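Local coordinates for pyruvate formate-lyase 2 (Archaeoglobus fulgidus, PDB 2F3O), which is of unknown function but belongs to the glycyl radical enzymes related to pyruvate formate-lyase and glycerol dehydratase, and probably has lyase activity, at residues S61-L69 / W251-S262; Y162-W170 / K241-T249. All coordinates share one frame; numbering follows the deposited sequence.

Contact 1. Residues S61-L69 / W251-S262; sequences SELIVGTML and WEAVQFVWLVQS
The indole nitrogen of Trp258 donates to the carbonyl oxygen of Gly66, NE1 to O 2.7 Å, with the oxygen near the ring plane, just beyond the edge. It is one of four bonds by which the side chains of a helix hold an irregular chain segment, a worked example of how a loop can be fastened without becoming a strand. One turn earlier, the carboxamide of Gln255 grips both polar atoms of Val65. Gln255 OE1 receives the N-H of Val65 N at 2.8 Å, in the carbonyl plane and on a lone pair, with a nearly straight angle of 168°. Gln255 NE2 donates in turn to Val65 O at 3.0 Å, and the two bonds together should fix the rotation of the amide. With CG anti to the backbone N (chi1 -178°) and the chain bent at chi2, the amide is carried to the backbone of Val65. Another turn back, Trp251 NE1 donates to Leu63 O at 2.8 Å; the oxygen lies close to the indole plane, but the nitrogen stands well above the plane of the carbonyl it meets.

Apolar branches fill in between these bonds. Ile64 divides its branches: CG2 lies 3.7 Å from Trp258 CD1, while CD1 reaches the pyrrole part of Trp251 and CG1 meets Val254. Leu63 CD2 packs against the benzo part of Trp251, the two side chains crossing at roughly a right angle. Met68 brings CG to 3.6 Å from Trp258 CZ2, and its sulfur makes an oblique Met-aromatic contact with the same six-membered ring. Gly66 has no side chain; a CB there would point at the helix.

The contact is buried: helix 297-310 packs on Ile64 and Trp258, whereas helix 227-241 covers Leu63, Trp251 and Gln255.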
loop_
_atom_site.group_PDB
_atom_site.type_symbol
_atom_site.label_atom_id
_atom_site.label_comp_id
_atom_site.label_asym_id
_atom_site.label_seq_id
_atom_site.Cartn_x
_atom_site.Cartn_y
_atom_site.Cartn_z
ATOM N N SER A 61 -31.638 -45.080 -12.225
ATOM C CA SER A 61 -32.236 -44.246 -13.268
ATOM C C SER A 61 -31.697 -42.816 -13.314
ATOM O O SER A 61 -32.358 -41.926 -13.847
ATOM C CB SER A 61 -33.775 -44.251 -13.176
ATOM O OG SER A 61 -34.292 -45.535 -12.826
ATOM N N GLU A 62 -30.489 -42.615 -12.782
ATOM C CA GLU A 62 -29.877 -41.286 -12.701
ATOM C C GLU A 62 -29.364 -40.730 -14.015
ATOM O O GLU A 62 -28.868 -41.463 -14.860
ATOM C CB GLU A 62 -28.761 -41.254 -11.659
ATOM C CG GLU A 62 -29.247 -40.734 -10.315
ATOM C CD GLU A 62 -28.171 -40.687 -9.245
ATOM O OE1 GLU A 62 -28.492 -40.212 -8.133
ATOM O OE2 GLU A 62 -27.023 -41.121 -9.506
ATOM N N LEU A 63 -29.496 -39.418 -14.157
ATOM C CA LEU A 63 -28.985 -38.664 -15.283
ATOM C C LEU A 63 -27.854 -37.767 -14.825
ATOM O O LEU A 63 -27.015 -37.345 -15.626
ATOM C CB LEU A 63 -30.079 -37.788 -15.861
ATOM C CG LEU A 63 -31.230 -38.524 -16.533
ATOM C CD1 LEU A 63 -32.038 -37.533 -17.351
ATOM C CD2 LEU A 63 -30.709 -39.644 -17.411
ATOM N N ILE A 64 -27.861 -37.449 -13.534
ATOM C CA ILE A 64 -26.809 -36.655 -12.917
ATOM C C ILE A 64 -26.188 -37.506 -11.808
ATOM O O ILE A 64 -26.893 -38.007 -10.921
ATOM C CB ILE A 64 -27.317 -35.257 -12.430
ATOM C CG1 ILE A 64 -27.107 -34.199 -13.505
ATOM C CG2 ILE A 64 -26.510 -34.751 -11.270
ATOM C CD1 ILE A 64 -28.109 -34.196 -14.588
ATOM N N VAL A 65 -24.879 -37.722 -11.902
ATOM C CA VAL A 65 -24.186 -38.645 -11.000
ATOM C C VAL A 65 -23.180 -37.935 -10.110
ATOM O O VAL A 65 -22.744 -36.817 -10.397
ATOM C CB VAL A 65 -23.478 -39.802 -11.772
ATOM C CG1 VAL A 65 -24.462 -40.516 -12.643
ATOM C CG2 VAL A 65 -22.342 -39.277 -12.622
ATOM N N GLY A 66 -22.796 -38.599 -9.032
ATOM C CA GLY A 66 -21.937 -37.970 -8.043
ATOM C C GLY A 66 -22.495 -38.075 -6.640
ATOM O O GLY A 66 -22.994 -37.101 -6.086
ATOM N N THR A 67 -22.416 -39.263 -6.060
ATOM C CA THR A 67 -22.830 -39.429 -4.690
ATOM C C THR A 67 -21.949 -38.567 -3.798
ATOM O O THR A 67 -20.764 -38.373 -4.079
ATOM C CB THR A 67 -22.791 -40.909 -4.228
ATOM O OG1 THR A 67 -21.499 -41.475 -4.474
ATOM C CG2 THR A 67 -23.822 -41.716 -4.960
ATOM N N MET A 68 -22.553 -38.012 -2.758
ATOM C CA MET A 68 -21.850 -37.162 -1.818
ATOM C C MET A 68 -21.030 -37.994 -0.856
ATOM O O MET A 68 -19.942 -37.601 -0.459
ATOM C CB MET A 68 -22.846 -36.306 -1.052
ATOM C CG MET A 68 -23.632 -35.394 -1.953
ATOM S SD MET A 68 -24.016 -33.875 -1.088
ATOM C CE MET A 68 -25.710 -34.169 -0.732
ATOM N N LEU A 69 -21.560 -39.142 -0.466
ATOM C CA LEU A 69 -20.803 -40.116 0.297
ATOM C C LEU A 69 -21.182 -41.460 -0.328
ATOM O O LEU A 69 -22.238 -41.538 -0.978
ATOM C CB LEU A 69 -21.209 -40.047 1.760
ATOM C CG LEU A 69 -22.713 -39.998 1.979
ATOM C CD1 LEU A 69 -23.174 -41.212 2.743
ATOM C CD2 LEU A 69 -23.122 -38.732 2.671
ATOM N N TRP A 251 -27.449 -30.375 -20.193
ATOM C CA TRP A 251 -27.172 -31.565 -19.413
ATOM C C TRP A 251 -25.711 -31.500 -18.991
ATOM O O TRP A 251 -25.378 -31.798 -17.837
ATOM C CB TRP A 251 -27.450 -32.815 -20.249
ATOM C CG TRP A 251 -27.490 -34.137 -19.508
ATOM C CD1 TRP A 251 -27.034 -34.413 -18.239
ATOM C CD2 TRP A 251 -27.977 -35.380 -20.029
ATOM N NE1 TRP A 251 -27.226 -35.743 -17.940
ATOM C CE2 TRP A 251 -27.801 -36.357 -19.021
ATOM C CE3 TRP A 251 -28.548 -35.764 -21.248
ATOM C CZ2 TRP A 251 -28.183 -37.686 -19.201
ATOM C CZ3 TRP A 251 -28.928 -37.081 -21.419
ATOM C CH2 TRP A 251 -28.748 -38.024 -20.403
ATOM N N GLU A 252 -24.855 -31.078 -19.920
ATOM C CA GLU A 252 -23.445 -30.918 -19.628
ATOM C C GLU A 252 -23.188 -29.879 -18.529
ATOM O O GLU A 252 -22.363 -30.108 -17.641
ATOM C CB GLU A 252 -22.703 -30.535 -20.885
ATOM C CG GLU A 252 -22.311 -31.700 -21.730
ATOM C CD GLU A 252 -21.859 -31.251 -23.099
ATOM O OE1 GLU A 252 -22.220 -31.932 -24.086
ATOM O OE2 GLU A 252 -21.175 -30.201 -23.188
ATOM N N ALA A 253 -23.915 -28.760 -18.580
ATOM C CA ALA A 253 -23.856 -27.750 -17.520
ATOM C C ALA A 253 -24.312 -28.300 -16.182
ATOM O O ALA A 253 -23.589 -28.158 -15.219
ATOM C CB ALA A 253 -24.647 -26.516 -17.877
ATOM N N VAL A 254 -25.472 -28.956 -16.117
ATOM C CA VAL A 254 -25.972 -29.426 -14.813
ATOM C C VAL A 254 -25.095 -30.521 -14.203
ATOM O O VAL A 254 -24.930 -30.587 -12.982
ATOM C CB VAL A 254 -27.456 -29.858 -14.859
ATOM C CG1 VAL A 254 -27.931 -30.334 -13.494
ATOM C CG2 VAL A 254 -28.327 -28.709 -15.312
ATOM N N GLN A 255 -24.479 -31.339 -15.055
ATOM C CA GLN A 255 -23.553 -32.356 -14.564
ATOM C C GLN A 255 -22.234 -31.736 -14.088
ATOM O O GLN A 255 -21.655 -32.197 -13.083
ATOM C CB GLN A 255 -23.319 -33.450 -15.602
ATOM C CG GLN A 255 -22.381 -34.579 -15.143
ATOM C CD GLN A 255 -22.861 -35.325 -13.914
ATOM O OE1 GLN A 255 -23.723 -36.174 -13.992
ATOM N NE2 GLN A 255 -22.268 -35.034 -12.785
ATOM N N PHE A 256 -21.790 -30.684 -14.786
ATOM C CA PHE A 256 -20.663 -29.860 -14.324
ATOM C C PHE A 256 -20.870 -29.394 -12.890
ATOM O O PHE A 256 -20.123 -29.818 -12.003
ATOM C CB PHE A 256 -20.473 -28.640 -15.221
ATOM C CG PHE A 256 -19.203 -27.868 -14.973
ATOM C CD1 PHE A 256 -18.975 -27.205 -13.772
ATOM C CD2 PHE A 256 -18.260 -27.750 -15.984
ATOM C CE1 PHE A 256 -17.828 -26.486 -13.570
ATOM C CE2 PHE A 256 -17.101 -27.020 -15.783
ATOM C CZ PHE A 256 -16.886 -26.386 -14.571
ATOM N N VAL A 257 -21.874 -28.535 -12.671
ATOM C CA VAL A 257 -22.132 -28.002 -11.336
ATOM C C VAL A 257 -22.266 -29.086 -10.255
ATOM O O VAL A 257 -21.630 -28.969 -9.208
ATOM C CB VAL A 257 -23.243 -26.885 -11.262
ATOM C CG1 VAL A 257 -23.952 -26.682 -12.556
ATOM C CG2 VAL A 257 -24.236 -27.130 -10.116
ATOM N N TRP A 258 -22.984 -30.174 -10.520
ATOM C CA TRP A 258 -23.102 -31.179 -9.472
ATOM C C TRP A 258 -21.796 -31.940 -9.121
ATOM O O TRP A 258 -21.565 -32.302 -7.949
ATOM C CB TRP A 258 -24.286 -32.129 -9.696
ATOM C CG TRP A 258 -24.326 -33.103 -8.609
ATOM C CD1 TRP A 258 -23.892 -34.397 -8.654
ATOM C CD2 TRP A 258 -24.701 -32.852 -7.247
ATOM N NE1 TRP A 258 -24.000 -34.972 -7.417
ATOM C CE2 TRP A 258 -24.499 -34.047 -6.534
ATOM C CE3 TRP A 258 -25.209 -31.742 -6.565
ATOM C CZ2 TRP A 258 -24.787 -34.159 -5.173
ATOM C CZ3 TRP A 258 -25.498 -31.858 -5.227
ATOM C CH2 TRP A 258 -25.284 -33.052 -4.543
ATOM N N LEU A 259 -20.929 -32.162 -10.106
ATOM C CA LEU A 259 -19.662 -32.796 -9.785
ATOM C C LEU A 259 -18.849 -31.933 -8.831
ATOM O O LEU A 259 -18.445 -32.427 -7.768
ATOM C CB LEU A 259 -18.853 -33.173 -11.022
ATOM C CG LEU A 259 -19.263 -34.529 -11.626
ATOM C CD1 LEU A 259 -18.642 -34.759 -13.018
ATOM C CD2 LEU A 259 -19.023 -35.738 -10.708
ATOM N N VAL A 260 -18.655 -30.650 -9.162
ATOM C CA VAL A 260 -17.896 -29.774 -8.260
ATOM C C VAL A 260 -18.630 -29.545 -6.931
ATOM O O VAL A 260 -18.011 -29.508 -5.870
ATOM C CB VAL A 260 -17.348 -28.475 -8.949
ATOM C CG1 VAL A 260 -17.917 -28.310 -10.299
ATOM C CG2 VAL A 260 -17.554 -27.222 -8.099
ATOM N N GLN A 261 -19.954 -29.501 -6.987
ATOM C CA GLN A 261 -20.741 -29.433 -5.780
ATOM C C GLN A 261 -20.476 -30.620 -4.835
ATOM O O GLN A 261 -20.245 -30.414 -3.639
ATOM C CB GLN A 261 -22.214 -29.306 -6.136
ATOM C CG GLN A 261 -23.112 -29.169 -4.963
ATOM C CD GLN A 261 -23.183 -27.778 -4.416
ATOM O OE1 GLN A 261 -22.564 -26.841 -4.929
ATOM N NE2 GLN A 261 -23.960 -27.628 -3.355
ATOM N N SER A 262 -20.452 -31.843 -5.366
ATOM C CA SER A 262 -20.147 -33.024 -4.536
ATOM C C SER A 262 -18.680 -33.048 -4.103
ATOM O O SER A 262 -18.348 -33.537 -3.022
ATOM C CB SER A 262 -20.505 -34.336 -5.264
ATOM O OG SER A 262 -19.522 -34.713 -6.228
#

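Contact 2. Residues Y162-W170 / K241-T249; sequences YLLRRGFRW and KVPAEKPET
The N-terminal end of helix 168-184 is held by two carbonyls of the loop 241-249, which accept amide N-H groups of its first turn. Phe168 N donates to Pro243 O at 3.1 Å, and Arg169 N to Ala244 O at 3.0 Å; each amide lies in the plane of its acceptor carbonyl, on a lone pair. Gly167, the N-cap residue, comes close to this loop through its backbone alone. The Pro243 oxygen also sits at the edge of the Phe168 ring, near its plane.

On the outer side, Glu245 curls back at chi2 (-58°) to bring OE1 within 2.8 Å of Arg169 NH2, a salt bridge whose hydrogen bond is weak in angle. The guanidinium and carboxylate planes are 39° apart, and Arg169 NE has a second carboxylate in Glu173. Replacing Glu245 by an alanine would probably leave Arg169 NH2 without this acidic mate and the guanidinium tethered mainly through Glu173.

Lys246 runs its CG and CD past the carbonyls of Leu164 and Arg165, and a water links its NZ to Arg166 O. Leu164 CD2 meets Pro247 CG at 3.6 Å, the two side chains crossing at about a right angle.

Helix 250-267 backs Leu164 and Pro247 through Phe256, helix 190-221 covers Phe168 and Pro243, and Arg165 and Arg166 leave the turn between helices 160-164 and 168-184 to form salt bridges with Asp415 of the second subunit.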
loop_
_atom_site.group_PDB
_atom_site.type_symbol
_atom_site.label_atom_id
_atom_site.label_comp_id
_atom_site.label_asym_id
_atom_site.label_seq_id
_atom_site.Cartn_x
_atom_site.Cartn_y
_atom_site.Cartn_z
ATOM N N TYR A 162 -18.378 -18.426 -13.081
ATOM C CA TYR A 162 -16.920 -18.277 -13.222
ATOM C C TYR A 162 -16.328 -19.597 -13.710
ATOM O O TYR A 162 -15.468 -19.626 -14.602
ATOM C CB TYR A 162 -16.280 -17.898 -11.871
ATOM C CG TYR A 162 -14.786 -17.586 -11.903
ATOM C CD1 TYR A 162 -14.311 -16.489 -12.596
ATOM C CD2 TYR A 162 -13.852 -18.393 -11.227
ATOM C CE1 TYR A 162 -12.973 -16.178 -12.622
ATOM C CE2 TYR A 162 -12.477 -18.083 -11.252
ATOM C CZ TYR A 162 -12.055 -16.968 -11.971
ATOM O OH TYR A 162 -10.718 -16.607 -12.059
ATOM N N LEU A 163 -16.819 -20.677 -13.107
ATOM C CA LEU A 163 -16.344 -22.015 -13.373
ATOM C C LEU A 163 -16.750 -22.439 -14.771
ATOM O O LEU A 163 -15.920 -22.937 -15.532
ATOM C CB LEU A 163 -16.879 -22.992 -12.319
ATOM C CG LEU A 163 -16.282 -22.796 -10.917
ATOM C CD1 LEU A 163 -16.871 -23.758 -9.917
ATOM C CD2 LEU A 163 -14.756 -22.913 -10.937
ATOM N N LEU A 164 -18.003 -22.161 -15.132
ATOM C CA LEU A 164 -18.588 -22.651 -16.388
ATOM C C LEU A 164 -18.004 -21.991 -17.612
ATOM O O LEU A 164 -18.156 -22.514 -18.707
ATOM C CB LEU A 164 -20.120 -22.516 -16.397
ATOM C CG LEU A 164 -20.826 -23.421 -15.379
ATOM C CD1 LEU A 164 -22.224 -22.939 -15.036
ATOM C CD2 LEU A 164 -20.861 -24.840 -15.802
ATOM N N ARG A 165 -17.344 -20.850 -17.413
ATOM C CA ARG A 165 -16.704 -20.092 -18.486
ATOM C C ARG A 165 -15.224 -20.453 -18.652
ATOM O O ARG A 165 -14.541 -19.937 -19.534
ATOM C CB ARG A 165 -16.868 -18.588 -18.259
ATOM C CG ARG A 165 -18.267 -18.108 -18.571
ATOM C CD ARG A 165 -18.436 -16.588 -18.426
ATOM N NE ARG A 165 -18.469 -16.157 -17.015
ATOM C CZ ARG A 165 -19.490 -15.541 -16.409
ATOM N NH1 ARG A 165 -20.607 -15.250 -17.076
ATOM N NH2 ARG A 165 -19.378 -15.203 -15.125
ATOM N N ARG A 166 -14.740 -21.353 -17.804
ATOM C CA ARG A 166 -13.345 -21.745 -17.829
ATOM C C ARG A 166 -13.176 -23.260 -17.853
ATOM O O ARG A 166 -12.524 -23.813 -18.744
ATOM C CB ARG A 166 -12.655 -21.195 -16.607
ATOM C CG ARG A 166 -12.126 -19.792 -16.765
ATOM C CD ARG A 166 -12.199 -19.072 -15.418
ATOM N NE ARG A 166 -13.138 -17.989 -15.581
ATOM C CZ ARG A 166 -12.751 -16.744 -15.744
ATOM N NH1 ARG A 166 -11.469 -16.455 -15.652
ATOM N NH2 ARG A 166 -13.634 -15.796 -15.936
ATOM N N GLY A 167 -13.742 -23.938 -16.864
ATOM C CA GLY A 167 -13.566 -25.378 -16.752
ATOM C C GLY A 167 -12.230 -25.653 -16.091
ATOM O O GLY A 167 -11.339 -24.801 -16.094
ATOM N N PHE A 168 -12.070 -26.848 -15.540
ATOM C CA PHE A 168 -10.937 -27.086 -14.668
ATOM C C PHE A 168 -9.618 -27.374 -15.372
ATOM O O PHE A 168 -8.557 -27.293 -14.760
ATOM C CB PHE A 168 -11.275 -28.126 -13.606
ATOM C CG PHE A 168 -12.092 -27.575 -12.473
ATOM C CD1 PHE A 168 -13.446 -27.374 -12.607
ATOM C CD2 PHE A 168 -11.494 -27.245 -11.279
ATOM C CE1 PHE A 168 -14.191 -26.859 -11.577
ATOM C CE2 PHE A 168 -12.237 -26.728 -10.238
ATOM C CZ PHE A 168 -13.589 -26.534 -10.386
ATOM N N ARG A 169 -9.678 -27.657 -16.669
ATOM C CA ARG A 169 -8.463 -27.800 -17.453
ATOM C C ARG A 169 -7.843 -26.435 -17.691
ATOM O O ARG A 169 -6.633 -26.330 -17.917
ATOM C CB ARG A 169 -8.733 -28.469 -18.793
ATOM C CG ARG A 169 -7.531 -29.272 -19.377
ATOM C CD ARG A 169 -7.683 -29.476 -20.884
ATOM N NE ARG A 169 -7.483 -28.219 -21.602
ATOM C CZ ARG A 169 -8.135 -27.872 -22.704
ATOM N NH1 ARG A 169 -7.887 -26.712 -23.305
ATOM N NH2 ARG A 169 -9.039 -28.689 -23.203
ATOM N N TRP A 170 -8.670 -25.389 -17.639
ATOM C CA TRP A 170 -8.158 -24.033 -17.752
ATOM C C TRP A 170 -7.345 -23.725 -16.526
ATOM O O TRP A 170 -6.252 -23.198 -16.632
ATOM C CB TRP A 170 -9.281 -23.010 -17.886
ATOM C CG TRP A 170 -8.768 -21.647 -18.147
ATOM C CD1 TRP A 170 -8.364 -21.149 -19.345
ATOM C CD2 TRP A 170 -8.580 -20.596 -17.189
ATOM N NE1 TRP A 170 -7.935 -19.859 -19.202
ATOM C CE2 TRP A 170 -8.058 -19.488 -17.886
ATOM C CE3 TRP A 170 -8.785 -20.486 -15.806
ATOM C CZ2 TRP A 170 -7.749 -18.270 -17.248
ATOM C CZ3 TRP A 170 -8.488 -19.263 -15.177
ATOM C CH2 TRP A 170 -7.975 -18.182 -15.900
ATOM N N LYS A 241 -16.012 -35.133 -20.437
ATOM C CA LYS A 241 -15.824 -33.786 -20.931
ATOM C C LYS A 241 -15.858 -32.790 -19.784
ATOM O O LYS A 241 -14.968 -31.952 -19.641
ATOM C CB LYS A 241 -16.917 -33.455 -21.935
ATOM C CG LYS A 241 -16.806 -32.067 -22.479
ATOM C CD LYS A 241 -18.069 -31.625 -23.174
ATOM C CE LYS A 241 -17.893 -30.228 -23.739
ATOM N NZ LYS A 241 -18.962 -29.949 -24.730
ATOM N N VAL A 242 -16.893 -32.880 -18.958
ATOM C CA VAL A 242 -17.092 -31.872 -17.946
ATOM C C VAL A 242 -17.084 -32.337 -16.523
ATOM O O VAL A 242 -17.875 -33.187 -16.128
ATOM C CB VAL A 242 -18.406 -31.047 -18.113
ATOM C CG1 VAL A 242 -18.456 -30.358 -19.447
ATOM C CG2 VAL A 242 -19.641 -31.894 -17.898
ATOM N N PRO A 243 -16.029 -31.977 -15.821
ATOM C CA PRO A 243 -15.832 -30.764 -15.065
ATOM C C PRO A 243 -14.608 -30.050 -15.682
ATOM O O PRO A 243 -14.249 -28.965 -15.258
ATOM C CB PRO A 243 -15.543 -31.275 -13.649
ATOM C CG PRO A 243 -15.152 -32.744 -13.824
ATOM C CD PRO A 243 -15.153 -33.049 -15.332
ATOM N N ALA A 244 -14.010 -30.639 -16.722
ATOM C CA ALA A 244 -12.715 -30.215 -17.239
ATOM C C ALA A 244 -12.842 -29.188 -18.359
ATOM O O ALA A 244 -12.044 -28.260 -18.451
ATOM C CB ALA A 244 -11.911 -31.423 -17.691
ATOM N N GLU A 245 -13.852 -29.347 -19.203
ATOM C CA GLU A 245 -14.102 -28.399 -20.290
ATOM C C GLU A 245 -15.301 -27.530 -19.994
ATOM O O GLU A 245 -16.127 -27.877 -19.160
ATOM C CB GLU A 245 -14.363 -29.140 -21.602
ATOM C CG GLU A 245 -13.300 -30.147 -21.984
ATOM C CD GLU A 245 -11.931 -29.510 -22.110
ATOM O OE1 GLU A 245 -10.933 -30.131 -21.669
ATOM O OE2 GLU A 245 -11.843 -28.380 -22.647
ATOM N N LYS A 246 -15.390 -26.395 -20.676
ATOM C CA LYS A 246 -16.617 -25.606 -20.678
ATOM C C LYS A 246 -17.711 -26.445 -21.293
ATOM O O LYS A 246 -17.511 -27.020 -22.370
ATOM C CB LYS A 246 -16.461 -24.356 -21.521
ATOM C CG LYS A 246 -15.731 -23.255 -20.855
ATOM C CD LYS A 246 -15.350 -22.264 -21.882
ATOM C CE LYS A 246 -14.753 -23.019 -23.037
ATOM N NZ LYS A 246 -13.721 -22.227 -23.737
ATOM N N PRO A 247 -18.844 -26.562 -20.595
ATOM C CA PRO A 247 -20.005 -27.245 -21.126
ATOM C C PRO A 247 -20.678 -26.479 -22.266
ATOM O O PRO A 247 -20.592 -25.241 -22.323
ATOM C CB PRO A 247 -20.932 -27.337 -19.918
ATOM C CG PRO A 247 -20.506 -26.288 -19.042
ATOM C CD PRO A 247 -19.059 -26.097 -19.221
ATOM N N GLU A 248 -21.334 -27.213 -23.171
ATOM C CA GLU A 248 -22.092 -26.590 -24.266
ATOM C C GLU A 248 -23.589 -26.910 -24.260
ATOM O O GLU A 248 -24.401 -26.178 -24.847
ATOM C CB GLU A 248 -21.468 -26.926 -25.608
ATOM C CG GLU A 248 -20.423 -25.918 -26.027
ATOM C CD GLU A 248 -19.266 -26.571 -26.741
ATOM O OE1 GLU A 248 -18.710 -27.543 -26.181
ATOM O OE2 GLU A 248 -18.917 -26.118 -27.855
ATOM N N THR A 249 -23.959 -28.001 -23.600
ATOM C CA THR A 249 -25.363 -28.354 -23.489
ATOM C C THR A 249 -25.844 -28.170 -22.040
ATOM O O THR A 249 -25.031 -28.022 -21.131
ATOM C CB THR A 249 -25.643 -29.798 -24.009
ATOM O OG1 THR A 249 -25.269 -30.759 -23.014
ATOM C CG2 THR A 249 -24.872 -30.075 -25.296
HETATM O O HOH W 1 -12.023 -22.382 -21.085
#

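How the contacts relate
From the N terminus the chain first lays down 61-69, the loop after helix 39-53, whose partner on helix 250-267 comes 182 residues on, counted between the nearest ends. Within that large loop comes 162-170, at the junction of helices 160-164 and 168-184; contact 2 closes a smaller, mostly helical loop when the chain leaves helix 227-241. The second contact is therefore nested inside the first. Segment 241-249 leads directly into helix 250-267, and the two sites touch: Glu252 forms a salt bridge with Lys241, and its carbonyl oxygen packs on Val242. Helix 250-267 thus joins the 61-69 loop to contact 2, where Phe256 packs against Pro243 O.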